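Polysaccharide biosynthesis protein CapD (Bacillus thuringiensis HD-771, PDB 6BWC) binds NADP and UDP-N-acetylglucosamine and is required for CMP-pseudaminic acid biosynthesis, probably as a nucleotide-sugar-modifying enzyme of the short-chain dehydrogenase type. Local coordinates at residues C[22-25]-C[26-30]; C[114-118]-C[119-123]; C[126-129]-C[130-134]; C[3-7]-C[8-12]. The protein carries 2 engineered substitutions. One frame throughout, in Å; residues are numbered along the deposited sequence.

Contact 1. Residues C[22-25]-C[26-30]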
loop_
_atom_site.group_PDB
_atom_site.type_symbol
_atom_site.label_atom_id
_atom_site.label_comp_id
_atom_site.label_asym_id
_atom_site.label_seq_id
_atom_site.Cartn_x
_atom_site.Cartn_y
_atom_site.Cartn_z
ATOM N N SER C 22 -13.787 -30.488 9.180
ATOM C CA SER C 22 -13.803 -31.485 10.262
ATOM C C SER C 22 -13.702 -30.800 11.640
ATOM O O SER C 22 -14.510 -31.092 12.521
ATOM C CB SER C 22 -12.717 -32.560 10.092
ATOM O OG SER C 22 -13.159 -33.803 10.615
ATOM N N ILE C 23 -12.759 -29.861 11.801
ATOM C CA ILE C 23 -12.694 -29.025 13.029
ATOM C C ILE C 23 -14.042 -28.337 13.356
ATOM O O ILE C 23 -14.450 -28.307 14.517
ATOM C CB ILE C 23 -11.601 -27.926 12.955
ATOM C CG1 ILE C 23 -10.197 -28.550 12.918
ATOM C CG2 ILE C 23 -11.701 -26.969 14.156
ATOM C CD1 ILE C 23 -9.104 -27.595 12.466
ATOM N N LEU C 24 -14.691 -27.769 12.331
ATOM C CA LEU C 24 -15.990 -27.076 12.460
ATOM C C LEU C 24 -17.031 -27.923 13.146
ATOM O O LEU C 24 -17.620 -27.493 14.138
ATOM C CB LEU C 24 -16.531 -26.661 11.078
ATOM C CG LEU C 24 -17.937 -26.084 10.973
ATOM C CD1 LEU C 24 -18.141 -25.021 12.044
ATOM C CD2 LEU C 24 -18.169 -25.505 9.586
ATOM N N SER C 25 -17.260 -29.115 12.603
ATOM C CA SER C 25 -18.257 -30.016 13.159
ATOM C C SER C 25 -17.844 -30.549 14.546
ATOM O O SER C 25 -18.698 -30.774 15.398
ATOM C CB SER C 25 -18.569 -31.154 12.187
ATOM O OG SER C 25 -17.380 -31.749 11.714
ATOM N N ASN C 26 -16.552 -30.703 14.804
ATOM C CA ASN C 26 -16.125 -31.207 16.111
ATOM C C ASN C 26 -16.317 -30.130 17.146
ATOM O O ASN C 26 -16.861 -30.404 18.204
ATOM C CB ASN C 26 -14.682 -31.747 16.098
ATOM C CG ASN C 26 -14.577 -33.169 15.489
ATOM O OD1 ASN C 26 -14.118 -34.098 16.148
ATOM N ND2 ASN C 26 -14.993 -33.330 14.225
ATOM N N VAL C 27 -15.921 -28.903 16.810
ATOM C CA VAL C 27 -16.140 -27.737 17.673
ATOM C C VAL C 27 -17.626 -27.481 17.880
ATOM O O VAL C 27 -18.021 -27.031 18.937
ATOM C CB VAL C 27 -15.395 -26.456 17.152
ATOM C CG1 VAL C 27 -15.995 -25.147 17.686
ATOM C CG2 VAL C 27 -13.919 -26.507 17.511
ATOM N N LEU C 28 -18.439 -27.775 16.876
ATOM C CA LEU C 28 -19.892 -27.555 16.969
ATOM C C LEU C 28 -20.605 -28.419 18.021
ATOM O O LEU C 28 -21.611 -27.987 18.575
ATOM C CB LEU C 28 -20.582 -27.704 15.588
ATOM C CG LEU C 28 -20.608 -26.470 14.657
ATOM C CD1 LEU C 28 -21.170 -26.806 13.283
ATOM C CD2 LEU C 28 -21.399 -25.311 15.249
ATOM N N GLN C 29 -20.095 -29.616 18.303
ATOM C CA GLN C 29 -20.712 -30.483 19.319
ATOM C C GLN C 29 -20.427 -30.070 20.769
ATOM O O GLN C 29 -21.170 -30.479 21.663
ATOM C CB GLN C 29 -20.359 -31.956 19.083
ATOM C CG GLN C 29 -21.274 -32.612 18.056
ATOM C CD GLN C 29 -20.664 -33.849 17.422
ATOM O OE1 GLN C 29 -19.715 -34.443 17.962
ATOM N NE2 GLN C 29 -21.204 -34.249 16.262
ATOM N N GLU C 30 -19.387 -29.271 21.015
ATOM C CA GLU C 30 -19.232 -28.622 22.331
ATOM C C GLU C 30 -20.095 -27.354 22.516
ATOM O O GLU C 30 -20.091 -26.729 23.583
ATOM C CB GLU C 30 -17.773 -28.308 22.604
ATOM C CG GLU C 30 -16.955 -29.542 22.927
ATOM C CD GLU C 30 -15.474 -29.261 22.935
ATOM O OE1 GLU C 30 -15.083 -28.145 23.331
ATOM O OE2 GLU C 30 -14.707 -30.154 22.546
#
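Asn-26 and Ser-25 both turn their side chains back to the carbonyl of Ser-22, one helical turn earlier. Ser-22 O accepts three bonds. One is the helical bond from Asn-26 N (3.1 Å). A second comes from Asn-26 ND2 at 2.9 Å, from above the carbonyl plane and with a bent N-H line of 133°. The third is from Ser-25 OG at 3.1 Å. Ser-25 holds its hydroxyl between its own N and carbonyl carbon (chi1 49°), which points it back along the helix. Two polar side chains are thus folded against the helix backbone on one flank.

The other flank is apolar. Leu-24 and Leu-28 lie alongside each other and point the same way, with CD1 of Leu-24 3.7 Å from CD1 of Leu-28. Ile-23 and Val-27 make a similar pair through their CG2 methyls.

All of this lies on helix 18-29, the helix of the beta-alpha-beta unit formed with strands 9-13 and 34-39. Leu-24, Val-27 and Leu-28 rest on Val-35 of strand 34-39. Ile-23 and Leu-24 reach Ile-12 of strand 9-13. Asn-26 packs against Thr-211 and Ile-215 of helix 207-220.

Contact 2. Residues C[114-118]-C[119-123]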
loop_
_atom_site.group_PDB
_atom_site.type_symbol
_atom_site.label_atom_id
_atom_site.label_comp_id
_atom_site.label_asym_id
_atom_site.label_seq_id
_atom_site.Cartn_x
_atom_site.Cartn_y
_atom_site.Cartn_z
ATOM N N LYS C 114 -0.652 -10.594 13.842
ATOM C CA LYS C 114 -0.867 -9.177 14.083
ATOM C C LYS C 114 -2.329 -8.867 14.469
ATOM O O LYS C 114 -2.591 -8.129 15.414
ATOM C CB LYS C 114 -0.492 -8.448 12.798
ATOM C CG LYS C 114 -0.400 -6.940 12.884
ATOM C CD LYS C 114 -0.220 -6.308 11.487
ATOM C CE LYS C 114 -0.809 -4.872 11.413
ATOM N NZ LYS C 114 -1.426 -4.540 10.082
ATOM N N ALA C 115 -3.267 -9.449 13.727
ATOM C CA ALA C 115 -4.697 -9.268 13.958
ATOM C C ALA C 115 -5.185 -9.892 15.268
ATOM O O ALA C 115 -6.112 -9.362 15.921
ATOM C CB ALA C 115 -5.487 -9.868 12.807
ATOM N N ALA C 116 -4.599 -11.046 15.609
ATOM C CA ALA C 116 -4.958 -11.801 16.798
ATOM C C ALA C 116 -4.501 -11.089 18.070
ATOM O O ALA C 116 -5.248 -11.043 19.070
ATOM C CB ALA C 116 -4.360 -13.190 16.709
ATOM N N ILE C 117 -3.290 -10.521 18.023
ATOM C CA ILE C 117 -2.804 -9.652 19.105
ATOM C C ILE C 117 -3.692 -8.429 19.246
ATOM O O ILE C 117 -4.080 -8.097 20.351
ATOM C CB ILE C 117 -1.338 -9.220 18.892
ATOM C CG1 ILE C 117 -0.420 -10.434 19.076
ATOM C CG2 ILE C 117 -0.937 -8.095 19.850
ATOM C CD1 ILE C 117 0.928 -10.287 18.423
ATOM N N ALA C 118 -4.023 -7.786 18.127
ATOM C CA ALA C 118 -4.814 -6.544 18.137
ATOM C C ALA C 118 -6.225 -6.727 18.709
ATOM O O ALA C 118 -6.703 -5.843 19.404
ATOM C CB ALA C 118 -4.877 -5.920 16.743
ATOM N N GLN C 119 -6.868 -7.867 18.434
ATOM C CA GLN C 119 -8.226 -8.163 18.949
ATOM C C GLN C 119 -8.270 -8.902 20.303
ATOM O O GLN C 119 -9.361 -9.269 20.791
ATOM C CB GLN C 119 -9.033 -8.938 17.900
ATOM C CG GLN C 119 -9.343 -8.106 16.670
ATOM C CD GLN C 119 -10.555 -7.210 16.846
ATOM O OE1 GLN C 119 -10.948 -6.882 17.970
ATOM N NE2 GLN C 119 -11.185 -6.838 15.727
ATOM N N LYS C 120 -7.095 -9.104 20.905
ATOM C CA LYS C 120 -6.968 -9.725 22.223
ATOM C C LYS C 120 -7.625 -11.109 22.263
ATOM O O LYS C 120 -8.360 -11.445 23.194
ATOM C CB LYS C 120 -7.537 -8.797 23.284
ATOM C CG LYS C 120 -7.039 -7.377 23.114
ATOM C CD LYS C 120 -7.349 -6.498 24.319
ATOM C CE LYS C 120 -6.381 -5.321 24.413
ATOM N NZ LYS C 120 -5.986 -5.053 25.821
ATOM N N VAL C 121 -7.351 -11.874 21.205
ATOM C CA VAL C 121 -7.705 -13.283 21.084
ATOM C C VAL C 121 -7.001 -14.070 22.203
ATOM O O VAL C 121 -5.934 -13.672 22.668
ATOM C CB VAL C 121 -7.282 -13.780 19.675
ATOM C CG1 VAL C 121 -7.183 -15.294 19.572
ATOM C CG2 VAL C 121 -8.229 -13.228 18.621
ATOM N N LYS C 122 -7.593 -15.180 22.633
ATOM C CA LYS C 122 -6.976 -16.016 23.666
ATOM C C LYS C 122 -5.836 -16.899 23.122
ATOM O O LYS C 122 -4.720 -16.849 23.652
ATOM C CB LYS C 122 -8.026 -16.846 24.407
ATOM C CG LYS C 122 -9.082 -15.973 25.063
ATOM C CD LYS C 122 -9.686 -16.609 26.306
ATOM C CE LYS C 122 -10.708 -15.691 26.963
ATOM N NZ LYS C 122 -11.988 -15.606 26.185
ATOM N N LYS C 123 -6.124 -17.697 22.089
ATOM C CA LYS C 123 -5.145 -18.610 21.493
ATOM C C LYS C 123 -5.315 -18.740 19.993
ATOM O O LYS C 123 -6.406 -18.560 19.455
ATOM C CB LYS C 123 -5.266 -20.020 22.069
ATOM C CG LYS C 123 -5.204 -20.128 23.586
ATOM C CD LYS C 123 -5.184 -21.601 23.993
ATOM C CE LYS C 123 -5.028 -21.867 25.492
ATOM N NZ LYS C 123 -4.600 -23.288 25.696
#
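Lys-120 takes a positive phi of 56°, and this turns the chain back over the last turn of helix 98-118, so that Lys-120 N and Val-121 N both face helix carbonyls. The result is a Schellman motif. Its outer bond runs from Val-121 N to Ala-116 O, 3.1 Å long and nearly in line with the carbonyl. The inner bond runs from Lys-120 N to Ile-117 O at 3.2 Å, and its donor stands well above the carbonyl plane. Just before them, Gln-119 N still makes the ordinary helical bond to Ala-115 O (3.0 Å). The carbonyls of Ala-115, Ala-116 and Ile-117 are thus all used as the chain leaves the helix.

The motif also has its usual apolar partner pair, since Val-121 folds back toward the helix and meets Ala-116. In Gln-119 a chi1 of -67° sets CG beside the backbone N, 3.5 Å from Ala-115 O. The bend at chi2 then turns the amide, whose NE2 bonds to Phe-73 O and ties the helix end to helix 69-75.

Past the turn the chain enters strand 123-129. Lys-122 NZ forms a salt bridge with Asp-80, and Val-121 O bonds to Thr-162 OG1. On the inner side of the turn, CB of Ala-116 lies 4.2 Å from CB of Val-121, while CG2 of Val-121 lies 3.7 Å from Ala-116 O.

Contact 3. Residues C[126-129]-C[130-134]; sequences FTSS and NAAIS. Engineered in segment 130-134: Asn-130 (natural residue Asp), Ala-131 (natural residue Lys). With NAP (NADP nicotinamide-adenine-dinucleotide phosphate), chain N.
Ser-129 closes an ST turn at the edge of two ligand pockets: its OG accepts a bond from Ala-131 N, 2.8 Å long and almost straight (169°). The same OG is hydrogen-bonded to O4' of the bound UDP-N-acetylglucosamine, though the approach is very close and its exact geometry doubtful. The hydroxyl stands anti to its own backbone N (chi1 167°), which carries it forward over the next residues. A weak bond from Ala-132 N to Ser-129 O (3.3 Å) starts the 3-10 turn 130-132. The ST-turn bond, helped by the weak one, shapes the turn out of strand 123-129.

Asn-130 and Ala-131 are engineered residues. Asn-130 ND2 makes a weak bond to O6' of the nucleotide sugar. The CB of Ala-131 lies 3.2 Å from Ser-129 OG.

NADP lies against the strand end. CB of Ser-129 is 3.6 Å from C5N of the nicotinamide ring, and Ser-128 O is 3.5 Å from C6N. CG2 of Thr-127 approaches the nicotinamide ribose. Ser-129 thus lies in both pockets, while Asn-130 and Ala-131 line that of the nucleotide sugar.

Ser-128 OG bonds to Glu-147 of helix 138-156, against which Ala-132 also packs. Tyr-139 and Lys-143 of this helix have the Tyr-x-x-x-Lys spacing of short-chain dehydrogenases. Strand 123-129 runs parallel to its sheet neighbours, strands 81-84 and 163-169.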
loop_
_atom_site.group_PDB
_atom_site.type_symbol
_atom_site.label_atom_id
_atom_site.label_comp_id
_atom_site.label_asym_id
_atom_site.label_seq_id
_atom_site.Cartn_x
_atom_site.Cartn_y
_atom_site.Cartn_z
ATOM N N PHE C 126 -1.604 -22.645 14.666
ATOM C CA PHE C 126 -1.157 -22.730 13.289
ATOM C C PHE C 126 -1.015 -24.207 12.906
ATOM O O PHE C 126 -0.600 -25.066 13.715
ATOM C CB PHE C 126 0.173 -21.993 13.086
ATOM C CG PHE C 126 0.723 -22.108 11.684
ATOM C CD1 PHE C 126 -0.026 -21.675 10.598
ATOM C CD2 PHE C 126 1.990 -22.629 11.450
ATOM C CE1 PHE C 126 0.456 -21.776 9.303
ATOM C CE2 PHE C 126 2.486 -22.738 10.160
ATOM C CZ PHE C 126 1.710 -22.319 9.085
ATOM N N THR C 127 -1.336 -24.480 11.655
ATOM C CA THR C 127 -1.363 -25.814 11.132
ATOM C C THR C 127 -0.223 -25.906 10.118
ATOM O O THR C 127 -0.359 -25.469 8.963
ATOM C CB THR C 127 -2.765 -26.053 10.562
ATOM O OG1 THR C 127 -3.585 -26.584 11.605
ATOM C CG2 THR C 127 -2.769 -26.990 9.457
ATOM N N SER C 128 0.913 -26.444 10.580
ATOM C CA SER C 128 2.119 -26.641 9.737
ATOM C C SER C 128 2.092 -28.033 9.163
ATOM O O SER C 128 1.198 -28.816 9.489
ATOM C CB SER C 128 3.418 -26.466 10.542
ATOM O OG SER C 128 4.555 -26.521 9.699
ATOM N N SER C 129 3.078 -28.317 8.308
ATOM C CA SER C 129 3.354 -29.662 7.786
ATOM C C SER C 129 4.696 -30.198 8.286
ATOM O O SER C 129 5.565 -29.436 8.704
ATOM C CB SER C 129 3.397 -29.620 6.268
ATOM O OG SER C 129 3.949 -30.819 5.752
ATOM N N ASN C 130 4.879 -31.516 8.198
ATOM C CA ASN C 130 6.180 -32.107 8.451
ATOM C C ASN C 130 7.153 -31.822 7.281
ATOM O O ASN C 130 8.334 -32.176 7.321
ATOM C CB ASN C 130 6.071 -33.586 8.960
ATOM C CG ASN C 130 5.514 -34.618 7.936
ATOM O OD1 ASN C 130 4.896 -35.608 8.343
ATOM N ND2 ASN C 130 5.766 -34.434 6.647
ATOM N N ALA C 131 6.647 -31.175 6.233
ATOM C CA ALA C 131 7.482 -30.620 5.155
ATOM C C ALA C 131 8.445 -29.505 5.582
ATOM O O ALA C 131 9.426 -29.241 4.911
ATOM C CB ALA C 131 6.596 -30.111 4.022
ATOM N N ALA C 132 8.150 -28.850 6.695
ATOM C CA ALA C 132 8.996 -27.784 7.220
ATOM C C ALA C 132 10.354 -28.258 7.718
ATOM O O ALA C 132 11.174 -27.421 8.073
ATOM C CB ALA C 132 8.269 -27.074 8.364
ATOM N N ILE C 133 10.585 -29.574 7.781
ATOM C CA ILE C 133 11.800 -30.111 8.341
ATOM C C ILE C 133 12.778 -30.363 7.216
ATOM O O ILE C 133 12.540 -31.216 6.375
ATOM C CB ILE C 133 11.549 -31.408 9.122
ATOM C CG1 ILE C 133 10.826 -31.097 10.434
ATOM C CG2 ILE C 133 12.863 -32.081 9.486
ATOM C CD1 ILE C 133 9.433 -30.568 10.268
ATOM N N SER C 134 13.894 -29.627 7.222
ATOM C CA SER C 134 14.927 -29.808 6.223
ATOM C C SER C 134 14.265 -29.915 4.838
ATOM O O SER C 134 14.386 -30.939 4.176
ATOM C CB SER C 134 15.743 -31.061 6.582
ATOM O OG SER C 134 16.155 -31.029 7.946
HETATM P PA NAP N . -7.607 -27.454 1.855
HETATM O O1A NAP N . -8.687 -28.493 1.745
HETATM O O2A NAP N . -7.048 -26.939 0.573
HETATM O O5B NAP N . -8.109 -26.233 2.747
HETATM C C5B NAP N . -7.608 -24.918 2.495
HETATM C C4B NAP N . -8.547 -23.891 3.120
HETATM O O4B NAP N . -8.019 -22.567 3.087
HETATM C C3B NAP N . -9.828 -23.818 2.334
HETATM O O3B NAP N . -10.825 -23.497 3.300
HETATM C C2B NAP N . -9.567 -22.702 1.356
HETATM O O2B NAP N . -10.807 -22.244 0.858
HETATM C C1B NAP N . -8.792 -21.716 2.231
HETATM N N9A NAP N . -7.852 -20.720 1.613
HETATM C C8A NAP N . -6.873 -20.888 0.676
HETATM N N7A NAP N . -6.207 -19.713 0.405
HETATM C C5A NAP N . -6.763 -18.772 1.188
HETATM C C6A NAP N . -6.591 -17.319 1.438
HETATM N N6A NAP N . -5.667 -16.592 0.794
HETATM N N1A NAP N . -7.383 -16.723 2.345
HETATM C C2A NAP N . -8.332 -17.392 3.024
HETATM N N3A NAP N . -8.556 -18.704 2.850
HETATM C C4A NAP N . -7.827 -19.438 1.973
HETATM O O3 NAP N . -6.380 -27.941 2.784
HETATM P PN NAP N . -6.415 -28.998 4.012
HETATM O O1N NAP N . -7.674 -28.850 4.854
HETATM O O2N NAP N . -5.995 -30.340 3.494
HETATM O O5D NAP N . -5.148 -28.534 4.853
HETATM C C5D NAP N . -5.306 -27.525 5.819
HETATM C C4D NAP N . -3.949 -27.146 6.405
HETATM O O4D NAP N . -3.268 -28.359 6.754
HETATM C C3D NAP N . -2.982 -26.333 5.526
HETATM O O3D NAP N . -2.462 -25.252 6.304
HETATM C C2D NAP N . -1.875 -27.292 5.154
HETATM O O2D NAP N . -0.600 -26.651 5.047
HETATM C C1D NAP N . -1.905 -28.279 6.321
HETATM N N1N NAP N . -1.412 -29.626 6.007
HETATM C C2N NAP N . -2.188 -30.429 5.261
HETATM C C3N NAP N . -1.829 -31.717 4.906
HETATM C C7N NAP N . -2.679 -32.592 4.050
HETATM O O7N NAP N . -2.194 -33.648 3.640
HETATM N N7N NAP N . -3.921 -32.243 3.704
HETATM C C4N NAP N . -0.542 -32.264 5.405
HETATM C C5N NAP N . 0.228 -31.301 6.201
HETATM C C6N NAP N . -0.239 -30.032 6.493
HETATM P P2B NAP N . -10.901 -21.352 -0.482
HETATM O O1X NAP N . -12.399 -21.421 -0.713
HETATM O O2X NAP N . -10.479 -19.953 -0.083
HETATM O O3X NAP N . -9.998 -22.025 -1.542
#

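Contact 4. Residues C[3-7]-C[8-12]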
loop_
_atom_site.group_PDB
_atom_site.type_symbol
_atom_site.label_atom_id
_atom_site.label_comp_id
_atom_site.label_asym_id
_atom_site.label_seq_id
_atom_site.Cartn_x
_atom_site.Cartn_y
_atom_site.Cartn_z
ATOM N N MET C 3 -17.989 -29.055 26.835
ATOM C CA MET C 3 -16.691 -28.911 27.608
ATOM C C MET C 3 -16.004 -27.511 27.347
ATOM O O MET C 3 -16.534 -26.485 27.803
ATOM C CB MET C 3 -15.783 -30.175 27.358
ATOM C CG MET C 3 -14.584 -30.428 28.307
ATOM S SD MET C 3 -12.906 -30.269 27.590
ATOM C CE MET C 3 -12.121 -31.778 28.166
ATOM N N PHE C 4 -14.898 -27.467 26.583
ATOM C CA PHE C 4 -14.001 -26.296 26.459
ATOM C C PHE C 4 -14.584 -25.107 25.650
ATOM O O PHE C 4 -14.374 -23.937 26.004
ATOM C CB PHE C 4 -12.668 -26.770 25.831
ATOM C CG PHE C 4 -11.566 -25.717 25.778
ATOM C CD1 PHE C 4 -10.722 -25.497 26.872
ATOM C CD2 PHE C 4 -11.326 -24.997 24.604
ATOM C CE1 PHE C 4 -9.692 -24.564 26.805
ATOM C CE2 PHE C 4 -10.311 -24.052 24.537
ATOM C CZ PHE C 4 -9.488 -23.839 25.639
ATOM N N PHE C 5 -15.295 -25.399 24.562
ATOM C CA PHE C 5 -15.762 -24.353 23.652
ATOM C C PHE C 5 -17.178 -23.888 23.969
ATOM O O PHE C 5 -17.700 -22.991 23.294
ATOM C CB PHE C 5 -15.670 -24.824 22.209
ATOM C CG PHE C 5 -14.256 -25.038 21.722
ATOM C CD1 PHE C 5 -13.356 -23.975 21.670
ATOM C CD2 PHE C 5 -13.829 -26.295 21.272
ATOM C CE1 PHE C 5 -12.058 -24.156 21.196
ATOM C CE2 PHE C 5 -12.537 -26.480 20.800
ATOM C CZ PHE C 5 -11.645 -25.408 20.764
ATOM N N LYS C 6 -17.786 -24.498 24.994
ATOM C CA LYS C 6 -19.066 -24.074 25.554
ATOM C C LYS C 6 -19.130 -22.565 25.605
ATOM O O LYS C 6 -18.393 -21.928 26.331
ATOM C CB LYS C 6 -19.231 -24.646 26.972
ATOM C CG LYS C 6 -20.551 -24.323 27.678
ATOM C CD LYS C 6 -21.686 -25.229 27.207
ATOM C CE LYS C 6 -22.989 -24.971 27.961
ATOM N NZ LYS C 6 -22.886 -25.222 29.429
ATOM N N ASP C 7 -20.019 -22.007 24.801
ATOM C CA ASP C 7 -20.336 -20.601 24.849
ATOM C C ASP C 7 -19.197 -19.654 24.518
ATOM O O ASP C 7 -19.149 -18.531 25.020
ATOM C CB ASP C 7 -20.969 -20.281 26.197
ATOM C CG ASP C 7 -22.413 -20.007 26.058
ATOM O OD1 ASP C 7 -23.154 -20.977 25.723
ATOM O OD2 ASP C 7 -22.782 -18.808 26.218
ATOM N N LYS C 8 -18.292 -20.111 23.652
ATOM C CA LYS C 8 -17.191 -19.284 23.136
ATOM C C LYS C 8 -17.420 -18.893 21.659
ATOM O O LYS C 8 -18.377 -19.347 21.004
ATOM C CB LYS C 8 -15.841 -20.016 23.302
ATOM C CG LYS C 8 -15.510 -20.432 24.727
ATOM C CD LYS C 8 -15.271 -19.239 25.647
ATOM C CE LYS C 8 -14.560 -19.665 26.935
ATOM N NZ LYS C 8 -14.891 -18.803 28.110
ATOM N N ASN C 9 -16.539 -18.023 21.172
ATOM C CA ASN C 9 -16.519 -17.552 19.793
ATOM C C ASN C 9 -15.283 -18.100 19.080
ATOM O O ASN C 9 -14.166 -17.990 19.598
ATOM C CB ASN C 9 -16.488 -16.022 19.807
ATOM C CG ASN C 9 -17.706 -15.417 20.492
ATOM O OD1 ASN C 9 -18.630 -16.117 20.853
ATOM N ND2 ASN C 9 -17.711 -14.107 20.648
ATOM N N VAL C 10 -15.461 -18.689 17.899
ATOM C CA VAL C 10 -14.362 -19.384 17.223
ATOM C C VAL C 10 -14.278 -19.012 15.750
ATOM O O VAL C 10 -15.297 -19.038 15.052
ATOM C CB VAL C 10 -14.536 -20.910 17.343
ATOM C CG1 VAL C 10 -13.444 -21.651 16.563
ATOM C CG2 VAL C 10 -14.556 -21.311 18.813
ATOM N N LEU C 11 -13.062 -18.689 15.293
ATOM C CA LEU C 11 -12.765 -18.471 13.872
ATOM C C LEU C 11 -11.954 -19.656 13.348
ATOM O O LEU C 11 -10.899 -19.975 13.920
ATOM C CB LEU C 11 -11.963 -17.186 13.686
ATOM C CG LEU C 11 -11.664 -16.707 12.265
ATOM C CD1 LEU C 11 -12.897 -16.246 11.500
ATOM C CD2 LEU C 11 -10.675 -15.558 12.329
ATOM N N ILE C 12 -12.453 -20.320 12.293
ATOM C CA ILE C 12 -11.674 -21.314 11.545
ATOM C C ILE C 12 -11.304 -20.727 10.214
ATOM O O ILE C 12 -12.034 -20.897 9.226
ATOM C CB ILE C 12 -12.417 -22.633 11.276
ATOM C CG1 ILE C 12 -13.049 -23.185 12.548
ATOM C CG2 ILE C 12 -11.436 -23.656 10.725
ATOM C CD1 ILE C 12 -13.931 -24.387 12.285
#
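Phe-5 and Lys-8 are the ends of a type II beta turn that leads into strand 9-13. Lys-8 N bonds to Phe-5 O at 3.0 Å, with the donor above the carbonyl plane. Asp-7, the third residue of the turn, has a positive phi of 63°. From Asn-9 onward the backbone is extended.

Beyond the turn, Val-10 comes back to Phe-5. The two side chains cross at about a right angle, with CD1 of Phe-5 4.1 Å from CG2 of Val-10. The Phe-5 ring stands beside its own backbone N (chi1 -67°), and this swings it to the valine methyl, which meets it obliquely. Phe-4 sends CD2 over one face of the Phe-5 ring, 3.6 Å above the plane and toward the rim. CB of Lys-8 is 3.5 Å from Phe-5 O. Chi1 of Lys-8 (-57°) sets its CG 3.6 Å from Lys-6 O. The bend at chi2 keeps CD beside the Asp-7 carbonyl. The outer carbons and NZ then run off from the turn.

Tyr-81 meets the Phe-5 ring edge-to-face, and Met-218 and Lys-219 of helix 207-220 also touch it. Backbone bonds join Lys-8 and Val-10 to Val-34, and Asn-9 to Asp-80 and Tyr-81. This is the entry to the first strand of a Rossmann-type fold, an inner strand with parallel neighbours in strands 34-39 and 81-84.

How the contacts relate
From the N terminus, contact 4 comes first and turns the chain into strand 9-13. Contact 1 follows on helix 18-29, the next element. These two touch: Glu-30 OE1 bonds to Phe-5 N, and Val-27 packs on Phe-5. Contact 2 ends helix 98-118, and strand 123-129 leads from it to contact 3, at the far end of that strand. The centres of contacts 2 and 3 are still 23 Å apart. Contacts 2, 3 and 4 close local turns; contact 1 runs along a helix. All four lie in series, and none nests or crosses. Contacts 3 and 4 reach the same sheet, with centres about 26 Å apart, and contact 3 meets both ligands.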